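Local structure of protein FimX (Pseudomonas aeruginosa PAO1, 3HV8) at residues E29-R34 and D84-L89; L54-L57 and Q63-P66; L89-L94 and T105-H110; L111-L116 and E145-S150. The protein carries an EAL domain, a mixed-sheet alpha/beta fold of the TIM-barrel kind, which holds the ligand C2E in a pocket. All coordinates share one frame; numbering follows the deposited sequence. Where two conformers were deposited one is given.

How the interactions relate
From the N terminus, interaction 1 comes first: it brings the end of helix 20-30 and the start of strand 33-42 against helix 80-96, closing a loop of about 50 residues. Nested inside that loop is interaction 2, the hairpin in which strand 64-65 returns along strand 49-58, the sheet neighbour of strand 33-42. Interaction 3 shares L89 with interaction 1 and packs the next part of helix 80-96 on strand 105-110, across a short connection. Interaction 4 opens directly after that strand and joins helix 113-116 to helix 145-150. No two loops cross. C2E touches residues in segments of all four contacts.

Interaction 1. Residues E29-R34 and D84-L89; sequences ETNSFR and DRWVIL. With C2E (9,9'-[(2R,3R,3aS,5S,7aR,9R,10R,10aS,12S,14aR)-3,5,10,12-tetrahydroxy-5,12-dioxidooctahydro-2H,7H-difuro[3,2-d:3',2'-j][1,3,7,9,2,8]tetraoxadiphosphacyclododecine-2,9-diyl]bis(2-amino-1,9-dihydro-6H-purin-6-one)), chain B.
W86 reaches from helix 80-96 to the turn between helix 20-30 and strand 33-42, where it meets N31 by a polar contact and F33 by an apolar one. The polar contact is a single hydrogen bond: the indole NE1 of W86 donates to OD1 of N31 at 3.0 Å, with an N-H...O angle of 145°. NE1 lies in the plane of the N31 side-chain carbonyl, whereas OD1 arrives at the rim of the indole, slightly tilted from its plane; amide and indole planes stand 68° apart. N31 directly follows helix 20-30, which puts its side chain in the turn beside W86.

The apolar contact is a CH-pi interaction. F33 CB sits over one face of the six-membered ring of W86, 3.7 Å from its centroid, displaced so that CH2 is the nearest ring atom at 3.5 Å. The two aromatic rings themselves meet obliquely, their centroids 5.3 Å apart. With CG of W86 opposite the backbone N (chi1 -170°), the indole is carried outward from the helix to both partners. F33 also packs on L24, A27 and L28, and on L55 and L57 of strand 49-58.

One helical turn carries the ligand contacts too. N21 of C2E donates to OD1 of D84 at 3.0 Å, and both methyls of V87 lie 3.7 Å from C2E O61.

The rim bond and the face contact together probably restrict rotation of the indole, and hydrogen bonds between D84 OD2 and the hydroxyls of S112, itself in the pocket, and S115 probably steady the carboxylate that receives the guanine amino group.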
# COMPACT_ATOMS: atom_id res chain seq x y z
N GLU A 29 9.51 13.45 16.27
CA GLU A 29 9.32 13.64 17.71
C GLU A 29 8.19 14.61 18.05
O GLU A 29 7.88 14.81 19.23
CB GLU A 29 10.63 14.10 18.36
CG GLU A 29 11.78 13.13 18.21
CD GLU A 29 11.59 11.84 19.00
OE1 GLU A 29 12.51 11.00 19.00
OE2 GLU A 29 10.52 11.66 19.63
N THR A 30 7.58 15.22 17.04
CA THR A 30 6.54 16.22 17.28
C THR A 30 5.22 15.98 16.54
O THR A 30 4.38 16.87 16.44
CB THR A 30 7.04 17.61 16.89
OG1 THR A 30 7.43 17.59 15.50
CG2 THR A 30 8.23 18.01 17.73
N ASN A 31 5.04 14.77 16.00
CA ASN A 31 3.85 14.45 15.19
C ASN A 31 3.67 15.38 14.00
O ASN A 31 2.54 15.68 13.61
CB ASN A 31 2.55 14.45 16.02
CG ASN A 31 2.36 13.19 16.83
OD1 ASN A 31 2.86 12.13 16.48
ND2 ASN A 31 1.64 13.31 17.94
N SER A 32 4.77 15.84 13.41
CA SER A 32 4.68 16.76 12.29
C SER A 32 4.57 16.01 10.97
O SER A 32 5.27 16.31 9.99
CB SER A 32 5.85 17.74 12.26
OG SER A 32 5.50 18.87 11.47
N PHE A 33 3.69 15.02 10.97
CA PHE A 33 3.29 14.27 9.78
C PHE A 33 1.77 14.19 9.77
O PHE A 33 1.11 14.37 10.81
CB PHE A 33 3.84 12.83 9.80
CG PHE A 33 5.33 12.74 9.66
CD1 PHE A 33 5.93 12.72 8.41
CD2 PHE A 33 6.14 12.65 10.79
CE1 PHE A 33 7.29 12.61 8.28
CE2 PHE A 33 7.51 12.54 10.66
CZ PHE A 33 8.09 12.52 9.39
N ARG A 34 1.20 13.89 8.61
CA ARG A 34 -0.23 13.69 8.52
C ARG A 34 -0.49 12.46 7.67
O ARG A 34 0.15 12.26 6.63
CB ARG A 34 -0.87 14.92 7.89
CG ARG A 34 -2.36 14.76 7.60
CD ARG A 34 -2.96 16.07 7.12
NE ARG A 34 -2.81 17.11 8.14
CZ ARG A 34 -2.73 18.41 7.88
NH1 ARG A 34 -2.60 19.28 8.88
NH2 ARG A 34 -2.78 18.85 6.63
N ASP A 84 8.39 4.60 9.13
CA ASP A 84 7.43 3.51 8.99
C ASP A 84 6.77 3.17 10.33
O ASP A 84 5.56 2.92 10.38
CB ASP A 84 8.11 2.26 8.40
CG ASP A 84 8.36 2.38 6.90
OD1 ASP A 84 7.80 3.29 6.23
OD2 ASP A 84 9.13 1.55 6.39
N ARG A 85 7.53 3.16 11.43
CA ARG A 85 6.91 2.86 12.72
C ARG A 85 5.90 3.94 13.10
O ARG A 85 4.85 3.62 13.67
CB ARG A 85 7.96 2.75 13.84
CG ARG A 85 9.09 1.74 13.60
CD ARG A 85 8.66 0.29 13.65
NE ARG A 85 9.81 -0.63 13.53
CZ ARG A 85 10.50 -1.12 14.55
NH1 ARG A 85 11.53 -1.94 14.34
NH2 ARG A 85 10.18 -0.79 15.80
N TRP A 86 6.19 5.21 12.78
CA TRP A 86 5.24 6.30 13.05
C TRP A 86 3.94 6.06 12.28
O TRP A 86 2.84 6.17 12.82
CB TRP A 86 5.85 7.67 12.67
CG TRP A 86 5.03 8.82 13.14
CD1 TRP A 86 5.21 9.53 14.30
CD2 TRP A 86 3.89 9.40 12.49
NE1 TRP A 86 4.26 10.51 14.41
CE2 TRP A 86 3.42 10.44 13.32
CE3 TRP A 86 3.20 9.13 11.30
CZ2 TRP A 86 2.31 11.23 13.00
CZ3 TRP A 86 2.09 9.91 10.97
CH2 TRP A 86 1.66 10.94 11.83
N VAL A 87 4.07 5.69 11.01
CA VAL A 87 2.89 5.47 10.19
C VAL A 87 2.09 4.29 10.70
O VAL A 87 0.87 4.38 10.83
CB VAL A 87 3.29 5.22 8.72
CG1 VAL A 87 2.07 4.75 7.91
CG2 VAL A 87 3.91 6.50 8.10
N ILE A 88 2.78 3.19 11.01
CA ILE A 88 2.11 1.98 11.46
C ILE A 88 1.45 2.22 12.81
O ILE A 88 0.31 1.83 13.02
CB ILE A 88 3.09 0.81 11.57
CG1 ILE A 88 3.64 0.45 10.18
CG2 ILE A 88 2.42 -0.42 12.21
CD1 ILE A 88 4.88 -0.44 10.22
N LEU A 89 2.16 2.86 13.73
CA LEU A 89 1.60 3.11 15.05
C LEU A 89 0.32 3.92 14.96
O LEU A 89 -0.69 3.63 15.62
CB LEU A 89 2.63 3.85 15.91
CG LEU A 89 2.25 4.00 17.37
CD1 LEU A 89 2.30 2.62 18.02
CD2 LEU A 89 3.20 4.96 18.06
P1 C2E B . 2.46 4.80 -4.77
O2P C2E B . 2.16 3.27 -5.12
O1P C2E B . 2.87 5.44 -6.03
O5' C2E B . 1.19 5.64 -4.31
C5' C2E B . 0.32 6.14 -5.34
C4' C2E B . 0.60 7.61 -5.73
O4' C2E B . -0.38 8.02 -6.71
C3' C2E B . 0.30 8.43 -4.48
O3' C2E B . 1.23 9.53 -4.41
C2' C2E B . -1.17 8.89 -4.67
O2' C2E B . -1.46 10.12 -4.04
C1' C2E B . -1.23 9.03 -6.19
N9 C2E B . -2.56 8.87 -6.76
C8 C2E B . -3.66 8.30 -6.18
N7 C2E B . -4.62 8.17 -7.07
C5 C2E B . -4.18 8.68 -8.25
C6 C2E B . -4.77 8.82 -9.53
O6 C2E B . -5.90 8.41 -9.80
N1 C2E B . -4.02 9.41 -10.48
C2 C2E B . -2.76 9.85 -10.23
N2 C2E B . -2.05 10.43 -11.25
N3 C2E B . -2.20 9.72 -9.05
C4 C2E B . -2.88 9.14 -8.06
P11 C2E B . 1.89 9.82 -2.97
O21 C2E B . 2.80 11.10 -3.12
O11 C2E B . 0.87 9.89 -1.91
O5A C2E B . 2.77 8.53 -2.68
C5A C2E B . 3.86 8.22 -3.56
C4A C2E B . 4.68 7.05 -3.01
O4A C2E B . 5.22 7.41 -1.73
C3A C2E B . 3.87 5.78 -2.75
O3A C2E B . 3.77 4.94 -3.90
C2A C2E B . 4.78 5.07 -1.74
O2A C2E B . 5.92 4.49 -2.41
C1A C2E B . 5.33 6.25 -0.93
N91 C2E B . 4.50 6.43 0.26
C81 C2E B . 3.37 7.18 0.41
N71 C2E B . 2.95 7.05 1.64
C51 C2E B . 3.82 6.27 2.35
C61 C2E B . 3.92 5.82 3.68
O61 C2E B . 3.05 6.03 4.53
N11 C2E B . 5.00 5.05 3.96
C21 C2E B . 5.95 4.72 3.03
N21 C2E B . 6.99 3.90 3.39
N31 C2E B . 5.86 5.11 1.79
C41 C2E B . 4.83 5.88 1.45

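Interaction 2. Residues L54-L57 and Q63-P66; sequences LLRL and QEVP. With C2E (9,9'-[(2R,3R,3aS,5S,7aR,9R,10R,10aS,12S,14aR)-3,5,10,12-tetrahydroxy-5,12-dioxidooctahydro-2H,7H-difuro[3,2-d:3',2'-j][1,3,7,9,2,8]tetraoxadiphosphacyclododecine-2,9-diyl]bis(2-amino-1,9-dihydro-6H-purin-6-one)), chain B.
The contact is the beta hairpin of strands 49-58 and 64-65, closed by L57 and V65, and its longer strand also lines the C2E pocket. L57 and V65 form an antiparallel hydrogen-bonded pair: L57 N donates to V65 O at 3.0 Å and V65 N donates to L57 O at 2.8 Å. The N-H...O angles are 149° and 155°, and the two side chains share one face of the sheet, meeting through their CB atoms.

R56, the residue before L57, runs its aliphatic part over the short strand, with CB beside E64 CB and CD near P66 CA. A bend in the chain at chi2 (-68°) then turns the guanidinium back toward the ligand. There NH1 and NH2 both donate to phosphate oxygen O11 of C2E, at 2.8 Å and 3.0 Å, around the edge of the planar group. NH1 also donates to L55 O at 2.9 Å, coming from above that carbonyl's plane. NE is used as well: it donates to a water 2.9 Å away, and this water donates to OE2 of E64 at 2.7 Å. The other carboxylate oxygen, OE1, makes a salt bridge with R34.

The strand backbone also contacts the base: L55 N donates to N71 of C2E at 3.1 Å. All three guanidinium nitrogens of R56 are engaged. The forked grip on O11 probably offsets the phosphate charge, while the water joins arginine and glutamate whose charged atoms do not touch.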
# COMPACT_ATOMS: atom_id res chain seq x y z
N LEU A 54 -1.56 7.09 3.06
CA LEU A 54 -0.51 7.84 2.36
C LEU A 54 0.04 8.92 3.27
O LEU A 54 -0.73 9.63 3.95
CB LEU A 54 -1.05 8.45 1.07
CG LEU A 54 -1.54 7.43 0.04
CD1 LEU A 54 -2.41 8.09 -1.03
CD2 LEU A 54 -0.39 6.67 -0.60
N LEU A 55 1.35 9.06 3.29
CA LEU A 55 2.03 9.93 4.25
C LEU A 55 2.35 11.32 3.71
O LEU A 55 2.80 11.46 2.58
CB LEU A 55 3.35 9.29 4.67
CG LEU A 55 4.16 10.09 5.69
CD1 LEU A 55 3.40 10.20 7.01
CD2 LEU A 55 5.51 9.43 5.90
N ARG A 56 2.13 12.35 4.51
CA ARG A 56 2.61 13.68 4.17
C ARG A 56 3.43 14.21 5.34
O ARG A 56 3.06 14.04 6.50
CB ARG A 56 1.46 14.65 3.90
CG ARG A 56 0.52 14.22 2.78
CD ARG A 56 1.24 14.27 1.44
NE ARG A 56 0.37 13.90 0.32
CZ ARG A 56 0.34 12.69 -0.24
NH1 ARG A 56 1.12 11.72 0.23
NH2 ARG A 56 -0.48 12.46 -1.26
N LEU A 57 4.56 14.84 5.04
CA LEU A 57 5.31 15.56 6.06
C LEU A 57 4.66 16.94 6.22
O LEU A 57 4.20 17.53 5.25
CB LEU A 57 6.77 15.68 5.63
CG LEU A 57 7.64 16.73 6.32
CD1 LEU A 57 7.92 16.34 7.76
CD2 LEU A 57 8.97 16.90 5.56
N GLN A 63 2.39 23.04 5.99
CA GLN A 63 2.06 22.58 4.64
C GLN A 63 2.35 21.08 4.44
O GLN A 63 3.32 20.56 4.98
CB GLN A 63 2.85 23.37 3.60
CG GLN A 63 2.52 24.85 3.55
CD GLN A 63 3.34 25.58 2.50
OE1 GLN A 63 4.58 25.55 2.54
NE2 GLN A 63 2.66 26.24 1.57
N GLU A 64 1.51 20.43 3.65
CA GLU A 64 1.73 19.02 3.30
C GLU A 64 2.82 18.91 2.25
O GLU A 64 2.75 19.54 1.19
CB GLU A 64 0.45 18.36 2.82
CG GLU A 64 -0.56 18.14 3.91
CD GLU A 64 -1.90 17.62 3.41
OE1 GLU A 64 -2.82 17.47 4.23
OE2 GLU A 64 -2.03 17.36 2.19
N VAL A 65 3.83 18.10 2.56
CA VAL A 65 4.95 17.83 1.66
C VAL A 65 4.89 16.35 1.29
O VAL A 65 4.79 15.48 2.15
CB VAL A 65 6.29 18.12 2.34
CG1 VAL A 65 7.46 17.86 1.41
CG2 VAL A 65 6.31 19.55 2.87
N PRO A 66 4.94 16.05 -0.02
CA PRO A 66 4.80 14.68 -0.51
C PRO A 66 6.04 13.83 -0.31
O PRO A 66 7.15 14.38 -0.22
CB PRO A 66 4.56 14.88 -2.01
CG PRO A 66 5.21 16.16 -2.34
CD PRO A 66 5.17 17.02 -1.10
P1 C2E B . 2.46 4.80 -4.77
O2P C2E B . 2.16 3.27 -5.12
O1P C2E B . 2.87 5.44 -6.03
O5' C2E B . 1.19 5.64 -4.31
C5' C2E B . 0.32 6.14 -5.34
C4' C2E B . 0.60 7.61 -5.73
O4' C2E B . -0.38 8.02 -6.71
C3' C2E B . 0.30 8.43 -4.48
O3' C2E B . 1.23 9.53 -4.41
C2' C2E B . -1.17 8.89 -4.67
O2' C2E B . -1.46 10.12 -4.04
C1' C2E B . -1.23 9.03 -6.19
N9 C2E B . -2.56 8.87 -6.76
C8 C2E B . -3.66 8.30 -6.18
N7 C2E B . -4.62 8.17 -7.07
C5 C2E B . -4.18 8.68 -8.25
C6 C2E B . -4.77 8.82 -9.53
O6 C2E B . -5.90 8.41 -9.80
N1 C2E B . -4.02 9.41 -10.48
C2 C2E B . -2.76 9.85 -10.23
N2 C2E B . -2.05 10.43 -11.25
N3 C2E B . -2.20 9.72 -9.05
C4 C2E B . -2.88 9.14 -8.06
P11 C2E B . 1.89 9.82 -2.97
O21 C2E B . 2.80 11.10 -3.12
O11 C2E B . 0.87 9.89 -1.91
O5A C2E B . 2.77 8.53 -2.68
C5A C2E B . 3.86 8.22 -3.56
C4A C2E B . 4.68 7.05 -3.01
O4A C2E B . 5.22 7.41 -1.73
C3A C2E B . 3.87 5.78 -2.75
O3A C2E B . 3.77 4.94 -3.90
C2A C2E B . 4.78 5.07 -1.74
O2A C2E B . 5.92 4.49 -2.41
C1A C2E B . 5.33 6.25 -0.93
N91 C2E B . 4.50 6.43 0.26
C81 C2E B . 3.37 7.18 0.41
N71 C2E B . 2.95 7.05 1.64
C51 C2E B . 3.82 6.27 2.35
C61 C2E B . 3.92 5.82 3.68
O61 C2E B . 3.05 6.03 4.53
N11 C2E B . 5.00 5.05 3.96
C21 C2E B . 5.95 4.72 3.03
N21 C2E B . 6.99 3.90 3.39
N31 C2E B . 5.86 5.11 1.79
C41 C2E B . 4.83 5.88 1.45
O HOH W 1 -0.97 16.40 -0.07

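Interaction 3. Residues L89-L94 and T105-H110; sequences LNSIKL and TKLFVH. With C2E (9,9'-[(2R,3R,3aS,5S,7aR,9R,10R,10aS,12S,14aR)-3,5,10,12-tetrahydroxy-5,12-dioxidooctahydro-2H,7H-difuro[3,2-d:3',2'-j][1,3,7,9,2,8]tetraoxadiphosphacyclododecine-2,9-diyl]bis(2-amino-1,9-dihydro-6H-purin-6-one)), chain B.
This is a buried, mostly apolar helix-on-sheet contact in which S91 of helix 80-96 lies on L107 and V109 of strand 105-110, in the barrel-like sheet. No hydrogen bond crosses it, and the segments bury 125 Å² in all. CD1 of L107 approaches the helix backbone, 3.6 Å from S91 O, and also meets S91 CB at 3.9 Å. On the same strand face, two residues on, CG2 of V109 lies 3.8 Å from OG of S91. The separation of 7.4 Å between the CA atoms of S91 and L107 is consistent with the small size of the serine. Its hydroxyl, set beside its own backbone N by chi1 of -70°, is hydrogen-bonded to V87 O one turn earlier; S91 also touches V53 of strand 49-58.

At the end of the strand H110 serves the ligand. One face of its imidazole is covered by C2A of C2E, 3.7 Å above the plane and over the ring centre, and its CB lies 3.4 Å from C21 of the base. NE2 makes a weak hydrogen bond to E52.

The S91 hydroxyl thus has its polar partner within its own helix, and what joins S91 to L107 and V109 is van der Waals packing.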
# COMPACT_ATOMS: atom_id res chain seq x y z
N LEU A 89 2.16 2.86 13.73
CA LEU A 89 1.60 3.11 15.05
C LEU A 89 0.32 3.92 14.96
O LEU A 89 -0.69 3.63 15.62
CB LEU A 89 2.63 3.85 15.91
CG LEU A 89 2.25 4.00 17.37
CD1 LEU A 89 2.30 2.62 18.02
CD2 LEU A 89 3.20 4.96 18.06
N ASN A 90 0.34 4.95 14.12
CA ASN A 90 -0.81 5.82 13.96
C ASN A 90 -1.94 5.18 13.16
O ASN A 90 -3.11 5.42 13.42
CB ASN A 90 -0.38 7.17 13.41
CG ASN A 90 0.26 8.00 14.48
OD1 ASN A 90 1.50 8.12 14.55
ND2 ASN A 90 -0.56 8.52 15.37
N SER A 91 -1.58 4.34 12.21
CA SER A 91 -2.59 3.61 11.46
C SER A 91 -3.35 2.70 12.40
O SER A 91 -4.59 2.64 12.37
CB SER A 91 -1.95 2.80 10.35
OG SER A 91 -1.47 3.68 9.34
N ILE A 92 -2.61 1.98 13.25
CA ILE A 92 -3.21 1.06 14.23
C ILE A 92 -4.17 1.82 15.13
O ILE A 92 -5.28 1.35 15.41
CB ILE A 92 -2.12 0.39 15.10
CG1 ILE A 92 -1.40 -0.70 14.30
CG2 ILE A 92 -2.74 -0.18 16.38
CD1 ILE A 92 -0.13 -1.21 14.94
N LYS A 93 -3.76 3.00 15.57
CA LYS A 93 -4.59 3.83 16.44
C LYS A 93 -5.86 4.34 15.76
O LYS A 93 -6.97 4.08 16.25
CB LYS A 93 -3.78 5.01 16.97
CG LYS A 93 -4.51 5.84 18.01
CD LYS A 93 -3.61 6.90 18.60
CE LYS A 93 -4.37 7.76 19.60
NZ LYS A 93 -5.64 8.28 19.02
N LEU A 94 -5.71 5.07 14.65
CA LEU A 94 -6.84 5.64 13.93
C LEU A 94 -7.81 4.56 13.50
O LEU A 94 -9.02 4.77 13.42
CB LEU A 94 -6.37 6.42 12.69
CG LEU A 94 -6.02 7.89 12.89
CD1 LEU A 94 -5.26 8.42 11.69
CD2 LEU A 94 -7.27 8.71 13.15
N THR A 105 -13.26 -1.64 8.67
CA THR A 105 -12.15 -0.93 8.04
C THR A 105 -10.91 -1.80 7.95
O THR A 105 -10.55 -2.48 8.90
CB THR A 105 -11.77 0.33 8.85
OG1 THR A 105 -12.94 1.05 9.24
CG2 THR A 105 -10.87 1.25 8.02
N LYS A 106 -10.25 -1.75 6.80
CA LYS A 106 -8.95 -2.38 6.61
C LYS A 106 -8.03 -1.32 6.01
O LYS A 106 -8.45 -0.57 5.12
CB LYS A 106 -9.11 -3.56 5.66
CG LYS A 106 -7.85 -4.33 5.38
CD LYS A 106 -8.13 -5.57 4.53
CE LYS A 106 -8.92 -6.62 5.30
NZ LYS A 106 -8.79 -7.98 4.67
N LEU A 107 -6.80 -1.23 6.50
CA LEU A 107 -5.85 -0.23 6.01
C LEU A 107 -4.68 -0.88 5.30
O LEU A 107 -4.10 -1.85 5.80
CB LEU A 107 -5.32 0.64 7.14
CG LEU A 107 -6.32 1.55 7.85
CD1 LEU A 107 -5.59 2.39 8.90
CD2 LEU A 107 -7.05 2.45 6.83
N PHE A 108 -4.34 -0.34 4.13
CA PHE A 108 -3.16 -0.73 3.36
C PHE A 108 -2.04 0.23 3.68
O PHE A 108 -2.18 1.45 3.46
CB PHE A 108 -3.48 -0.68 1.86
CG PHE A 108 -4.38 -1.80 1.38
CD1 PHE A 108 -3.89 -2.78 0.52
CD2 PHE A 108 -5.71 -1.86 1.77
CE1 PHE A 108 -4.70 -3.81 0.07
CE2 PHE A 108 -6.53 -2.89 1.32
CZ PHE A 108 -6.02 -3.86 0.47
N VAL A 109 -0.94 -0.29 4.23
CA VAL A 109 0.13 0.55 4.76
C VAL A 109 1.44 0.20 4.08
O VAL A 109 1.84 -0.97 4.05
CB VAL A 109 0.26 0.34 6.29
CG1 VAL A 109 1.47 1.10 6.85
CG2 VAL A 109 -1.03 0.72 7.00
N HIS A 110 2.11 1.21 3.54
CA HIS A 110 3.38 1.02 2.85
C HIS A 110 4.52 0.67 3.81
O HIS A 110 4.56 1.16 4.95
CB HIS A 110 3.77 2.30 2.13
CG HIS A 110 2.94 2.61 0.92
ND1 HIS A 110 3.10 1.94 -0.28
CD2 HIS A 110 1.97 3.52 0.72
CE1 HIS A 110 2.25 2.43 -1.16
NE2 HIS A 110 1.55 3.39 -0.58
P1 C2E B . 2.46 4.80 -4.77
O2P C2E B . 2.16 3.27 -5.12
O1P C2E B . 2.87 5.44 -6.03
O5' C2E B . 1.19 5.64 -4.31
C5' C2E B . 0.32 6.14 -5.34
C4' C2E B . 0.60 7.61 -5.73
O4' C2E B . -0.38 8.02 -6.71
C3' C2E B . 0.30 8.43 -4.48
O3' C2E B . 1.23 9.53 -4.41
C2' C2E B . -1.17 8.89 -4.67
O2' C2E B . -1.46 10.12 -4.04
C1' C2E B . -1.23 9.03 -6.19
N9 C2E B . -2.56 8.87 -6.76
C8 C2E B . -3.66 8.30 -6.18
N7 C2E B . -4.62 8.17 -7.07
C5 C2E B . -4.18 8.68 -8.25
C6 C2E B . -4.77 8.82 -9.53
O6 C2E B . -5.90 8.41 -9.80
N1 C2E B . -4.02 9.41 -10.48
C2 C2E B . -2.76 9.85 -10.23
N2 C2E B . -2.05 10.43 -11.25
N3 C2E B . -2.20 9.72 -9.05
C4 C2E B . -2.88 9.14 -8.06
P11 C2E B . 1.89 9.82 -2.97
O21 C2E B . 2.80 11.10 -3.12
O11 C2E B . 0.87 9.89 -1.91
O5A C2E B . 2.77 8.53 -2.68
C5A C2E B . 3.86 8.22 -3.56
C4A C2E B . 4.68 7.05 -3.01
O4A C2E B . 5.22 7.41 -1.73
C3A C2E B . 3.87 5.78 -2.75
O3A C2E B . 3.77 4.94 -3.90
C2A C2E B . 4.78 5.07 -1.74
O2A C2E B . 5.92 4.49 -2.41
C1A C2E B . 5.33 6.25 -0.93
N91 C2E B . 4.50 6.43 0.26
C81 C2E B . 3.37 7.18 0.41
N71 C2E B . 2.95 7.05 1.64
C51 C2E B . 3.82 6.27 2.35
C61 C2E B . 3.92 5.82 3.68
O61 C2E B . 3.05 6.03 4.53
N11 C2E B . 5.00 5.05 3.96
C21 C2E B . 5.95 4.72 3.03
N21 C2E B . 6.99 3.90 3.39
N31 C2E B . 5.86 5.11 1.79
C41 C2E B . 4.83 5.88 1.45

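Interaction 4. Residues L111-L116 and E145-S150; sequences LSSASL and EADATS
A chi1 of -73° sets the carboxylate of D147 beside its own backbone N, pointing it at the start of helix 113-116, while in S113 a chi1 of 66° turns OG between its N and carbonyl carbon, where it is hydrogen-bonded to K75 NZ. The two short helices follow neighbouring parallel strands, 105-110 and 139-144, of a TIM-barrel-like fold, so this contact joins consecutive strand-to-helix connections.

S113 CB faces the carboxylate, 3.6 Å from OD1 of D147. L116, one turn on, crosses D147 at a slant, its CD1 3.7 Å from D147 CB, though L116 was modelled in two conformers and this packing is less certain.

Direct hydrogen bonds between the segments are absent, and two waters supply the polar link. Both donate to OD1 of D147. The first, 2.7 Å from OD1, donates also to L111 O at 2.8 Å. The second, 2.9 Å from OD1, accepts from S113 N, likewise at 2.9 Å. A backbone N-H in the first turn of the helix is thereby tied through water to a carboxylate, whose negative charge would probably be favoured by the positive end of the helix dipole.

S112 is the N-cap of helix 113-116: its OG accepts from S115 N, a weak capping bond of 3.5 Å, and it also pairs with D84. The partner helix, 145-150, has hydroxyls folded back on its own carbonyls, with T149 N and T149 OG1 reaching E145 O from opposite faces, the OG1 bond being 2.7 Å.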
# COMPACT_ATOMS: atom_id res chain seq x y z
N LEU A 111 5.44 -0.16 3.33
CA LEU A 111 6.72 -0.38 4.01
C LEU A 111 7.87 0.02 3.10
O LEU A 111 7.90 -0.36 1.91
CB LEU A 111 6.88 -1.86 4.39
CG LEU A 111 5.90 -2.36 5.44
CD1 LEU A 111 6.16 -3.85 5.67
CD2 LEU A 111 5.99 -1.57 6.76
N SER A 112 8.83 0.77 3.63
CA SER A 112 10.05 1.05 2.88
C SER A 112 10.97 -0.18 2.86
O SER A 112 10.80 -1.11 3.65
CB SER A 112 10.81 2.22 3.52
OG SER A 112 11.36 1.83 4.76
N SER A 113 11.95 -0.16 1.97
CA SER A 113 12.91 -1.26 1.91
C SER A 113 13.68 -1.40 3.22
O SER A 113 14.10 -2.50 3.58
CB SER A 113 13.87 -1.09 0.74
OG SER A 113 14.70 0.05 0.94
N ALA A 114 13.89 -0.30 3.93
CA ALA A 114 14.58 -0.38 5.21
C ALA A 114 13.80 -1.24 6.19
O ALA A 114 14.38 -2.07 6.89
CB ALA A 114 14.82 1.02 5.77
N SER A 115 12.48 -1.10 6.21
CA SER A 115 11.67 -1.92 7.10
C SER A 115 11.70 -3.40 6.69
O SER A 115 11.64 -4.28 7.54
CB SER A 115 10.24 -1.39 7.22
OG SER A 115 10.23 -0.18 7.96
N LEU A 116 11.80 -3.68 5.39
CA LEU A 116 11.91 -5.07 4.96
C LEU A 116 13.12 -5.73 5.60
O LEU A 116 13.08 -6.89 6.00
CB LEU A 116 12.06 -5.17 3.44
CG LEU A 116 10.84 -4.80 2.62
CD1 LEU A 116 11.15 -4.94 1.13
CD2 LEU A 116 9.67 -5.69 3.01
N GLU A 145 6.95 -3.77 -5.96
CA GLU A 145 7.51 -4.86 -6.74
C GLU A 145 9.03 -4.79 -6.76
O GLU A 145 9.71 -5.82 -6.61
CB GLU A 145 6.97 -4.84 -8.16
CG GLU A 145 7.61 -5.89 -9.06
CD GLU A 145 6.90 -5.99 -10.39
OE1 GLU A 145 7.18 -5.18 -11.30
OE2 GLU A 145 6.03 -6.88 -10.52
N ALA A 146 9.57 -3.59 -6.94
CA ALA A 146 11.02 -3.46 -7.01
C ALA A 146 11.64 -3.95 -5.70
O ALA A 146 12.61 -4.71 -5.72
CB ALA A 146 11.39 -2.01 -7.28
N ASP A 147 11.08 -3.54 -4.57
CA ASP A 147 11.64 -3.96 -3.27
C ASP A 147 11.45 -5.45 -2.98
O ASP A 147 12.33 -6.10 -2.42
CB ASP A 147 11.08 -3.12 -2.13
CG ASP A 147 11.64 -1.73 -2.13
OD1 ASP A 147 11.05 -0.85 -1.48
OD2 ASP A 147 12.67 -1.54 -2.81
N ALA A 148 10.29 -5.99 -3.36
CA ALA A 148 10.04 -7.41 -3.15
C ALA A 148 11.08 -8.25 -3.87
O ALA A 148 11.50 -9.29 -3.38
CB ALA A 148 8.66 -7.77 -3.67
N THR A 149 11.46 -7.78 -5.05
CA THR A 149 12.39 -8.46 -5.93
C THR A 149 13.84 -8.24 -5.47
O THR A 149 14.64 -9.17 -5.45
CB THR A 149 12.16 -7.96 -7.36
OG1 THR A 149 10.75 -8.03 -7.65
CG2 THR A 149 12.92 -8.80 -8.35
N SER A 150 14.16 -7.02 -5.06
CA SER A 150 15.51 -6.69 -4.60
C SER A 150 15.88 -7.38 -3.30
O SER A 150 17.05 -7.69 -3.06
CB SER A 150 15.63 -5.18 -4.35
OG SER A 150 15.51 -4.43 -5.54
O HOH W 2 8.46 -1.22 -0.69
O HOH W 3 11.80 1.64 -0.28